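Local coordinates for protein alcohol oxidase (PDB 6F74) that probably oxidises an alcohol substrate with the help of bound flavin-adenine dinucleotide, as a flavoprotein oxidase of the vanillyl-alcohol oxidase type, at residues S202-D207 against I302-N307; A317-N322 against P362-A367; R438-E443 against K531-N536. All blocks are in the same frame, centred on the assembly; numbering follows the deposited sequence.

How the interactions relate
Interactions 1 and 2 are both buried, whereas interaction 3 is buried only in part. Interaction 1 belongs to the FAD-binding part of the fold and joins two neighbouring strands of a six-stranded antiparallel sheet through backbone hydrogen bonds and branched aliphatic side chains. Interactions 2 and 3 both reach a seven-stranded antiparallel sheet, with about 17 Å between their nearest atoms. In interaction 2, far out from the chain centre, a loop lies on strand 311-320 mainly by small aliphatic side chains. In interaction 3 a helix end meets the edge strand 435-440, and an arginine gripping one carbonyl oxygen is added to the apolar touch. Strand 311-320 directly follows strand 296-306 of interaction 1.

Interaction 1 (S202-D207 against I302-N307); sequences SAIHID and IKVHPN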
loop_
_atom_site.group_PDB
_atom_site.type_symbol
_atom_site.label_atom_id
_atom_site.label_comp_id
_atom_site.label_asym_id
_atom_site.label_seq_id
_atom_site.Cartn_x
_atom_site.Cartn_y
_atom_site.Cartn_z
ATOM N N SER A 202 -15.968 -20.522 -3.709
ATOM C CA SER A 202 -16.727 -19.310 -3.966
ATOM C C SER A 202 -15.829 -18.170 -4.465
ATOM O O SER A 202 -14.588 -18.242 -4.390
ATOM C CB SER A 202 -17.492 -18.887 -2.708
ATOM O OG SER A 202 -18.405 -19.877 -2.266
ATOM N N ALA A 203 -16.475 -17.132 -4.989
ATOM C CA ALA A 203 -15.773 -15.938 -5.437
ATOM C C ALA A 203 -16.595 -14.665 -5.288
ATOM O O ALA A 203 -17.812 -14.730 -5.060
ATOM C CB ALA A 203 -15.303 -16.107 -6.854
ATOM N N ILE A 204 -15.902 -13.517 -5.384
ATOM C CA ILE A 204 -16.563 -12.233 -5.545
ATOM C C ILE A 204 -16.110 -11.584 -6.853
ATOM O O ILE A 204 -14.902 -11.464 -7.113
ATOM C CB ILE A 204 -16.394 -11.311 -4.316
ATOM C CG1 ILE A 204 -17.131 -11.924 -3.120
ATOM C CG2 ILE A 204 -16.962 -9.932 -4.614
ATOM C CD1 ILE A 204 -17.176 -11.106 -1.829
ATOM N N HIS A 205 -17.090 -11.197 -7.682
ATOM C CA HIS A 205 -16.842 -10.387 -8.866
ATOM C C HIS A 205 -16.804 -8.937 -8.427
ATOM O O HIS A 205 -17.832 -8.338 -8.109
ATOM C CB HIS A 205 -17.922 -10.619 -9.932
ATOM C CG HIS A 205 -17.616 -9.958 -11.249
ATOM N ND1 HIS A 205 -18.492 -9.936 -12.311
ATOM C CD2 HIS A 205 -16.559 -9.200 -11.620
ATOM C CE1 HIS A 205 -17.960 -9.251 -13.303
ATOM N NE2 HIS A 205 -16.788 -8.789 -12.910
ATOM N N ILE A 206 -15.600 -8.379 -8.359
ATOM C CA ILE A 206 -15.473 -6.977 -8.026
ATOM C C ILE A 206 -15.525 -6.211 -9.338
ATOM O O ILE A 206 -14.494 -6.048 -9.989
ATOM C CB ILE A 206 -14.177 -6.687 -7.260
ATOM C CG1 ILE A 206 -14.043 -7.642 -6.064
ATOM C CG2 ILE A 206 -14.155 -5.234 -6.795
ATOM C CD1 ILE A 206 -12.703 -7.555 -5.336
ATOM N N ASP A 207 -16.723 -5.745 -9.715
ATOM C CA ASP A 207 -16.983 -5.163 -11.026
ATOM C C ASP A 207 -16.898 -3.651 -10.946
ATOM O O ASP A 207 -17.869 -2.941 -11.156
ATOM C CB ASP A 207 -18.362 -5.630 -11.548
ATOM C CG ASP A 207 -18.502 -5.517 -13.058
ATOM O OD1 ASP A 207 -17.563 -5.025 -13.760
ATOM O OD2 ASP A 207 -19.582 -5.931 -13.549
ATOM N N ILE A 302 -12.084 -12.445 -7.255
ATOM C CA ILE A 302 -11.237 -12.948 -6.171
ATOM C C ILE A 302 -11.810 -14.218 -5.546
ATOM O O ILE A 302 -13.021 -14.347 -5.404
ATOM C CB ILE A 302 -11.005 -11.908 -5.038
ATOM C CG1 ILE A 302 -12.332 -11.370 -4.498
ATOM C CG2 ILE A 302 -10.108 -10.777 -5.532
ATOM C CD1 ILE A 302 -12.230 -10.664 -3.160
ATOM N N LYS A 303 -10.924 -15.130 -5.144
ATOM C CA LYS A 303 -11.295 -16.232 -4.257
ATOM C C LYS A 303 -11.826 -15.653 -2.963
ATOM O O LYS A 303 -11.288 -14.656 -2.441
ATOM C CB LYS A 303 -10.085 -17.089 -3.900
ATOM C CG LYS A 303 -9.474 -17.849 -5.028
ATOM C CD LYS A 303 -8.278 -18.665 -4.539
ATOM C CE LYS A 303 -7.431 -19.211 -5.683
ATOM N NZ LYS A 303 -5.951 -19.153 -5.264
ATOM N N VAL A 304 -12.893 -16.253 -2.459
ATOM C CA VAL A 304 -13.333 -16.007 -1.080
ATOM C C VAL A 304 -13.439 -17.353 -0.383
ATOM O O VAL A 304 -13.568 -18.391 -1.030
ATOM C CB VAL A 304 -14.611 -15.151 -0.966
ATOM C CG1 VAL A 304 -14.308 -13.759 -1.471
ATOM C CG2 VAL A 304 -15.799 -15.753 -1.702
ATOM N N HIS A 305 -13.333 -17.324 0.942
ATOM C CA HIS A 305 -13.037 -18.510 1.724
ATOM C C HIS A 305 -14.092 -18.761 2.794
ATOM O O HIS A 305 -14.632 -17.806 3.329
ATOM C CB HIS A 305 -11.652 -18.329 2.346
ATOM C CG HIS A 305 -10.571 -18.164 1.331
ATOM N ND1 HIS A 305 -9.898 -19.228 0.776
ATOM C CD2 HIS A 305 -10.075 -17.052 0.742
ATOM C CE1 HIS A 305 -9.033 -18.774 -0.111
ATOM N NE2 HIS A 305 -9.120 -17.456 -0.156
ATOM N N PRO A 306 -14.354 -20.036 3.135
ATOM C CA PRO A 306 -15.326 -20.333 4.193
ATOM C C PRO A 306 -15.036 -19.554 5.479
ATOM O O PRO A 306 -13.873 -19.396 5.851
ATOM C CB PRO A 306 -15.129 -21.847 4.445
ATOM C CG PRO A 306 -14.503 -22.379 3.190
ATOM C CD PRO A 306 -13.641 -21.250 2.685
ATOM N N ASN A 307 -16.088 -19.071 6.139
ATOM C CA ASN A 307 -15.944 -18.445 7.455
ATOM C C ASN A 307 -15.399 -19.480 8.447
ATOM O O ASN A 307 -15.493 -20.678 8.223
ATOM C CB ASN A 307 -17.271 -17.846 7.975
ATOM C CG ASN A 307 -17.090 -16.605 8.856
ATOM O OD1 ASN A 307 -16.019 -16.389 9.443
ATOM N ND2 ASN A 307 -18.159 -15.803 8.975
#
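I204 and I302 form a hydrogen-bonded antiparallel pair, each backbone N donating to the other's carbonyl: I204 N to I302 O at 3.0 Å, and I302 N to I204 O, also at 3.0 Å. The third backbone bond runs from V304 N to S202 O at 3.2 Å. S202 O also accepts from W199 NE1, and S202 OG turns to K186 O. Between these bonds lies the non-hydrogen-bonded pair of A203 and K303, where A203 CA comes within 3.2 Å of I302 O in a CA-H...O contact.

The apolar contacts are made by branched side chains. V304 CG1 touches I204 CG1 at 3.7 Å, the two side chains crossing at about a right angle, while V304 CG2 rests against S202 CB. With I302 CG1 set between its own backbone N and carbonyl carbon (chi1 54°), I302 CD1 reaches I206 CD1 at 3.8 Å. V215, V218 and A219 of helix 212-221 pack against the isoleucines. Were I302 cut back to an alanine, I206 CD1 and V215 would probably lose one of their aliphatic partners, and a gap would open beside them between helix and sheet.

Strand 203-208 is flanked by strands 179-185 and 296-306, a helix-covered antiparallel sheet of the kind found in the FAD-binding domain of VAO-type flavoproteins; the I206 side chain lies about 10 Å from the bound FAD.

Interaction 2 (A317-N322 against P362-A367); sequences AIAPRN and PFVGDA
The puckered ring of P320 meets A367 at one corner, its CD lying 4.1 Å from A367 CB, and it is the one ring that touches across the contact. The phenyl ring of F363, the aromatic ring of these segments, takes no part in it and is turned instead to F356, F359 and T372: it meets F356 edge-to-face and F359 with the ring planes at about 50°. The carbonyl oxygen of I318 is approached by V364 CG2 at 3.7 Å.

V364 carries most of the contact. Its CG1 stands anti to the backbone N (chi1 173°), which directs this methyl onto strand 311-320, where it touches A319 CB at 3.5 Å and A317 CB at 3.9 Å. A317 and A319, two residues apart on the strand, present their methyl groups on the same face and together receive the valine. A367 continues the row, its CB against A319 CB at 3.9 Å. I318 points the other way, against L403 and I405 of the adjoining strand.

The loop is held in shape by its own backbone. V364 to A367 form a type II' turn, with G365 at the positive phi that favours glycine, and A367 N donates to V364 O at 2.9 Å. A367 O accepts from both F363 N and V364 N, the doubled pairing of a classic beta bulge. This brings V364 and A367 to bear on the strand together.

Between the two segments the contact is almost wholly aliphatic, small groups fitted closely to one another. Its hold probably rests on close fit and the burial of apolar surface, without directional bonds, while the three backbone bonds from F363 N, V364 N and A367 N stay within the loop.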
loop_
_atom_site.group_PDB
_atom_site.type_symbol
_atom_site.label_atom_id
_atom_site.label_comp_id
_atom_site.label_asym_id
_atom_site.label_seq_id
_atom_site.Cartn_x
_atom_site.Cartn_y
_atom_site.Cartn_z
ATOM N N ALA A 317 1.955 -6.183 25.172
ATOM C CA ALA A 317 2.581 -4.897 25.355
ATOM C C ALA A 317 3.770 -5.030 26.288
ATOM O O ALA A 317 3.706 -5.732 27.303
ATOM C CB ALA A 317 1.589 -3.887 25.901
ATOM N N ILE A 318 4.840 -4.350 25.921
ATOM C CA ILE A 318 6.131 -4.447 26.594
ATOM C C ILE A 318 6.648 -3.033 26.796
ATOM O O ILE A 318 6.736 -2.277 25.827
ATOM C CB ILE A 318 7.188 -5.184 25.732
ATOM C CG1 ILE A 318 6.655 -6.519 25.223
ATOM C CG2 ILE A 318 8.481 -5.332 26.508
ATOM C CD1 ILE A 318 7.542 -7.227 24.238
ATOM N N ALA A 319 7.034 -2.714 28.021
ATOM C CA ALA A 319 7.627 -1.430 28.322
ATOM C C ALA A 319 8.775 -1.581 29.290
ATOM O O ALA A 319 8.750 -2.508 30.101
ATOM C CB ALA A 319 6.588 -0.514 28.957
ATOM N N PRO A 320 9.755 -0.645 29.245
ATOM C CA PRO A 320 10.845 -0.626 30.196
ATOM C C PRO A 320 10.377 -0.366 31.597
ATOM O O PRO A 320 9.483 0.434 31.792
ATOM C CB PRO A 320 11.722 0.552 29.742
ATOM C CG PRO A 320 10.913 1.369 28.854
ATOM C CD PRO A 320 9.906 0.415 28.237
ATOM N N ARG A 321 10.946 -1.067 32.557
ATOM C CA ARG A 321 10.844 -0.641 33.949
ATOM C C ARG A 321 11.694 0.578 34.145
ATOM O O ARG A 321 11.363 1.416 34.945
ATOM C CB ARG A 321 11.310 -1.737 34.919
ATOM C CG ARG A 321 10.389 -2.931 34.936
ATOM C CD ARG A 321 10.635 -3.801 36.158
ATOM N NE ARG A 321 9.896 -5.039 35.938
ATOM C CZ ARG A 321 8.637 -5.285 36.311
ATOM N NH1 ARG A 321 7.920 -4.379 36.991
ATOM N NH2 ARG A 321 8.086 -6.461 36.018
ATOM N N ASN A 322 12.836 0.639 33.457
ATOM C CA ASN A 322 13.880 1.665 33.623
ATOM C C ASN A 322 14.100 2.316 32.262
ATOM O O ASN A 322 14.830 1.821 31.408
ATOM C CB ASN A 322 15.095 0.908 34.132
ATOM C CG ASN A 322 16.369 1.741 34.299
ATOM O OD1 ASN A 322 16.376 2.781 34.955
ATOM N ND2 ASN A 322 17.489 1.200 33.796
ATOM N N PRO A 362 3.532 9.060 26.320
ATOM C CA PRO A 362 3.329 7.683 26.756
ATOM C C PRO A 362 2.944 6.793 25.582
ATOM O O PRO A 362 2.056 7.132 24.805
ATOM C CB PRO A 362 2.196 7.773 27.768
ATOM C CG PRO A 362 1.602 9.134 27.616
ATOM C CD PRO A 362 2.643 10.027 27.002
ATOM N N PHE A 363 3.648 5.673 25.444
ATOM C CA PHE A 363 3.324 4.698 24.441
ATOM C C PHE A 363 2.760 3.427 25.098
ATOM O O PHE A 363 1.659 3.020 24.778
ATOM C CB PHE A 363 4.533 4.418 23.551
ATOM C CG PHE A 363 4.237 3.452 22.452
ATOM C CD1 PHE A 363 3.286 3.751 21.514
ATOM C CD2 PHE A 363 4.882 2.240 22.378
ATOM C CE1 PHE A 363 2.973 2.862 20.509
ATOM C CE2 PHE A 363 4.584 1.337 21.375
ATOM C CZ PHE A 363 3.637 1.652 20.439
ATOM N N VAL A 364 3.496 2.798 25.998
ATOM C CA VAL A 364 2.986 1.617 26.708
ATOM C C VAL A 364 2.869 2.000 28.154
ATOM O O VAL A 364 3.876 2.282 28.837
ATOM C CB VAL A 364 3.870 0.363 26.530
ATOM C CG1 VAL A 364 3.400 -0.793 27.433
ATOM C CG2 VAL A 364 3.831 -0.102 25.083
ATOM N N GLY A 365 1.614 2.032 28.601
ATOM C CA GLY A 365 1.243 2.457 29.936
ATOM C C GLY A 365 1.842 3.813 30.167
ATOM O O GLY A 365 1.570 4.773 29.433
ATOM N N ASP A 366 2.725 3.853 31.145
ATOM C CA ASP A 366 3.364 5.078 31.614
ATOM C C ASP A 366 4.666 5.440 30.916
ATOM O O ASP A 366 5.182 6.557 31.056
ATOM C CB ASP A 366 3.622 4.938 33.108
ATOM C CG ASP A 366 3.532 6.261 33.799
ATOM O OD1 ASP A 366 2.997 7.225 33.190
ATOM O OD2 ASP A 366 4.009 6.381 34.947
ATOM N N ALA A 367 5.211 4.505 30.143
ATOM C CA ALA A 367 6.527 4.648 29.521
ATOM C C ALA A 367 6.402 5.315 28.159
ATOM O O ALA A 367 5.483 5.016 27.384
ATOM C CB ALA A 367 7.175 3.281 29.372
#

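Interaction 3 (R438-E443 against K531-N536); sequences RLINPE and KKLAPN
R438 and A534 are brought together by two torsions of the arginine: CG stands anti to the backbone N (chi1 -163°), and the chain then bends at chi2 (74°), which turns the guanidinium edge toward the end of helix 512-533. There it grips a single oxygen side-on. R438 NE donates to A534 O at 2.8 Å and R438 NH2 to the same A534 O at 2.9 Å, and the oxygen lies only 2° out of the guanidinium plane. T537 OG1 adds a weak hydrogen bond to this carbonyl.

K531 lies over one face of the same guanidinium. Its CG approaches R438 CZ at 3.8 Å, the two side chains crossing at about a right angle, and its extended chain passes R438 NH1 with CE. The like charges of R438 and K531 thus come near each other without touching, and the salt bridge of K531 NZ with D548 is likely to ease their repulsion. The two N-H bonds in one plane, with the lysine chain above, would fix the rotation of the guanidinium.

A534 CB fits against the strand. It rests 3.7 Å from L439 O and 3.8 Å from N441 OD1, with I440 CD1 equally near at 3.8 Å. N441 ND2 is turned to E443 OE1 within its own segment. The other apolar touch is that of I440 CD1 on L533 CD2, and L533 packs further on M500 of the next strand and on V451 and A454 of helix 448-458.

A534 is the first residue to leave the helix, and an arginine held at its carbonyl would probably be favoured by the partial negative charge expected near the helix C-terminus. The helix thereby docks on strand 435-440, an outermost strand of the seven-stranded antiparallel sheet, a helix-on-sheet packing like that of the cap domain in VAO-type oxidases, with L439 next to the FAD-binding Y540.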
loop_
_atom_site.group_PDB
_atom_site.type_symbol
_atom_site.label_atom_id
_atom_site.label_comp_id
_atom_site.label_asym_id
_atom_site.label_seq_id
_atom_site.Cartn_x
_atom_site.Cartn_y
_atom_site.Cartn_z
ATOM N N ARG A 438 11.573 -4.649 4.339
ATOM C CA ARG A 438 12.422 -5.792 4.117
ATOM C C ARG A 438 11.724 -7.062 4.567
ATOM O O ARG A 438 11.317 -7.194 5.731
ATOM C CB ARG A 438 13.751 -5.633 4.831
ATOM C CG ARG A 438 14.816 -6.598 4.305
ATOM C CD ARG A 438 15.322 -6.170 2.946
ATOM N NE ARG A 438 16.238 -7.128 2.342
ATOM C CZ ARG A 438 16.571 -7.139 1.043
ATOM N NH1 ARG A 438 16.060 -6.242 0.183
ATOM N NH2 ARG A 438 17.422 -8.062 0.598
ATOM N N LEU A 439 11.545 -7.974 3.620
ATOM C CA LEU A 439 11.046 -9.299 3.926
ATOM C C LEU A 439 12.176 -10.033 4.656
ATOM O O LEU A 439 13.340 -9.934 4.251
ATOM C CB LEU A 439 10.621 -10.032 2.666
ATOM C CG LEU A 439 9.206 -9.768 2.113
ATOM C CD1 LEU A 439 9.010 -8.297 1.713
ATOM C CD2 LEU A 439 9.004 -10.663 0.894
ATOM N N ILE A 440 11.834 -10.732 5.735
ATOM C CA ILE A 440 12.815 -11.427 6.592
ATOM C C ILE A 440 12.612 -12.943 6.554
ATOM O O ILE A 440 11.547 -13.432 6.944
ATOM C CB ILE A 440 12.709 -10.961 8.060
ATOM C CG1 ILE A 440 12.784 -9.438 8.158
ATOM C CG2 ILE A 440 13.795 -11.581 8.907
ATOM C CD1 ILE A 440 14.010 -8.784 7.552
ATOM N N ASN A 441 13.641 -13.662 6.086
ATOM C CA ASN A 441 13.638 -15.142 6.064
ATOM C C ASN A 441 14.108 -15.693 7.431
ATOM O O ASN A 441 14.905 -15.045 8.112
ATOM C CB ASN A 441 14.527 -15.667 4.931
ATOM C CG ASN A 441 15.974 -15.228 5.071
ATOM O OD1 ASN A 441 16.250 -14.043 5.189
ATOM N ND2 ASN A 441 16.899 -16.196 5.093
ATOM N N PRO A 442 13.632 -16.887 7.839
ATOM C CA PRO A 442 13.976 -17.382 9.187
ATOM C C PRO A 442 15.466 -17.461 9.503
ATOM O O PRO A 442 15.870 -17.197 10.642
ATOM C CB PRO A 442 13.384 -18.788 9.219
ATOM C CG PRO A 442 12.346 -18.803 8.159
ATOM C CD PRO A 442 12.788 -17.840 7.099
ATOM N N GLU A 443 16.249 -17.834 8.490
ATOM C CA GLU A 443 17.695 -18.042 8.602
ATOM C C GLU A 443 18.452 -16.753 8.912
ATOM O O GLU A 443 19.576 -16.812 9.389
ATOM C CB GLU A 443 18.283 -18.642 7.298
ATOM C CG GLU A 443 17.739 -20.041 6.937
ATOM C CD GLU A 443 16.412 -20.021 6.170
ATOM O OE1 GLU A 443 15.938 -18.925 5.833
ATOM O OE2 GLU A 443 15.807 -21.087 5.957
ATOM N N LYS A 531 18.807 -4.764 5.014
ATOM C CA LYS A 531 19.409 -5.564 3.949
ATOM C C LYS A 531 20.528 -6.411 4.441
ATOM O O LYS A 531 20.632 -7.574 4.040
ATOM C CB LYS A 531 19.890 -4.688 2.772
ATOM C CG LYS A 531 18.739 -4.201 1.922
ATOM C CD LYS A 531 19.130 -3.572 0.596
ATOM C CE LYS A 531 17.891 -2.965 -0.059
ATOM N NZ LYS A 531 18.098 -2.330 -1.404
ATOM N N LYS A 532 21.378 -5.846 5.307
ATOM C CA LYS A 532 22.451 -6.612 5.931
ATOM C C LYS A 532 21.919 -7.763 6.767
ATOM O O LYS A 532 22.491 -8.858 6.750
ATOM C CB LYS A 532 23.340 -5.714 6.795
ATOM C CG LYS A 532 24.543 -6.449 7.403
ATOM C CD LYS A 532 25.520 -5.469 8.051
ATOM C CE LYS A 532 26.639 -6.197 8.744
ATOM N NZ LYS A 532 27.272 -5.316 9.759
ATOM N N LEU A 533 20.846 -7.525 7.513
ATOM C CA LEU A 533 20.164 -8.597 8.233
ATOM C C LEU A 533 19.622 -9.684 7.314
ATOM O O LEU A 533 19.873 -10.868 7.560
ATOM C CB LEU A 533 19.005 -8.042 9.033
ATOM C CG LEU A 533 18.187 -9.048 9.858
ATOM C CD1 LEU A 533 19.063 -9.750 10.886
ATOM C CD2 LEU A 533 17.034 -8.287 10.506
ATOM N N ALA A 534 18.867 -9.283 6.293
ATOM C CA ALA A 534 18.298 -10.237 5.320
ATOM C C ALA A 534 18.679 -9.894 3.882
ATOM O O ALA A 534 17.896 -9.278 3.171
ATOM C CB ALA A 534 16.790 -10.303 5.470
ATOM N N PRO A 535 19.888 -10.319 3.431
ATOM C CA PRO A 535 20.380 -9.847 2.129
ATOM C C PRO A 535 19.836 -10.576 0.913
ATOM O O PRO A 535 20.023 -10.109 -0.200
ATOM C CB PRO A 535 21.896 -10.018 2.246
ATOM C CG PRO A 535 22.054 -11.203 3.143
ATOM C CD PRO A 535 20.876 -11.191 4.090
ATOM N N ASN A 536 19.155 -11.700 1.113
ATOM C CA ASN A 536 18.723 -12.556 0.005
ATOM C C ASN A 536 17.257 -12.482 -0.309
ATOM O O ASN A 536 16.784 -13.296 -1.076
ATOM C CB ASN A 536 19.089 -14.011 0.357
ATOM C CG ASN A 536 20.574 -14.172 0.617
ATOM O OD1 ASN A 536 21.420 -13.540 -0.066
ATOM N ND2 ASN A 536 20.912 -15.016 1.586
#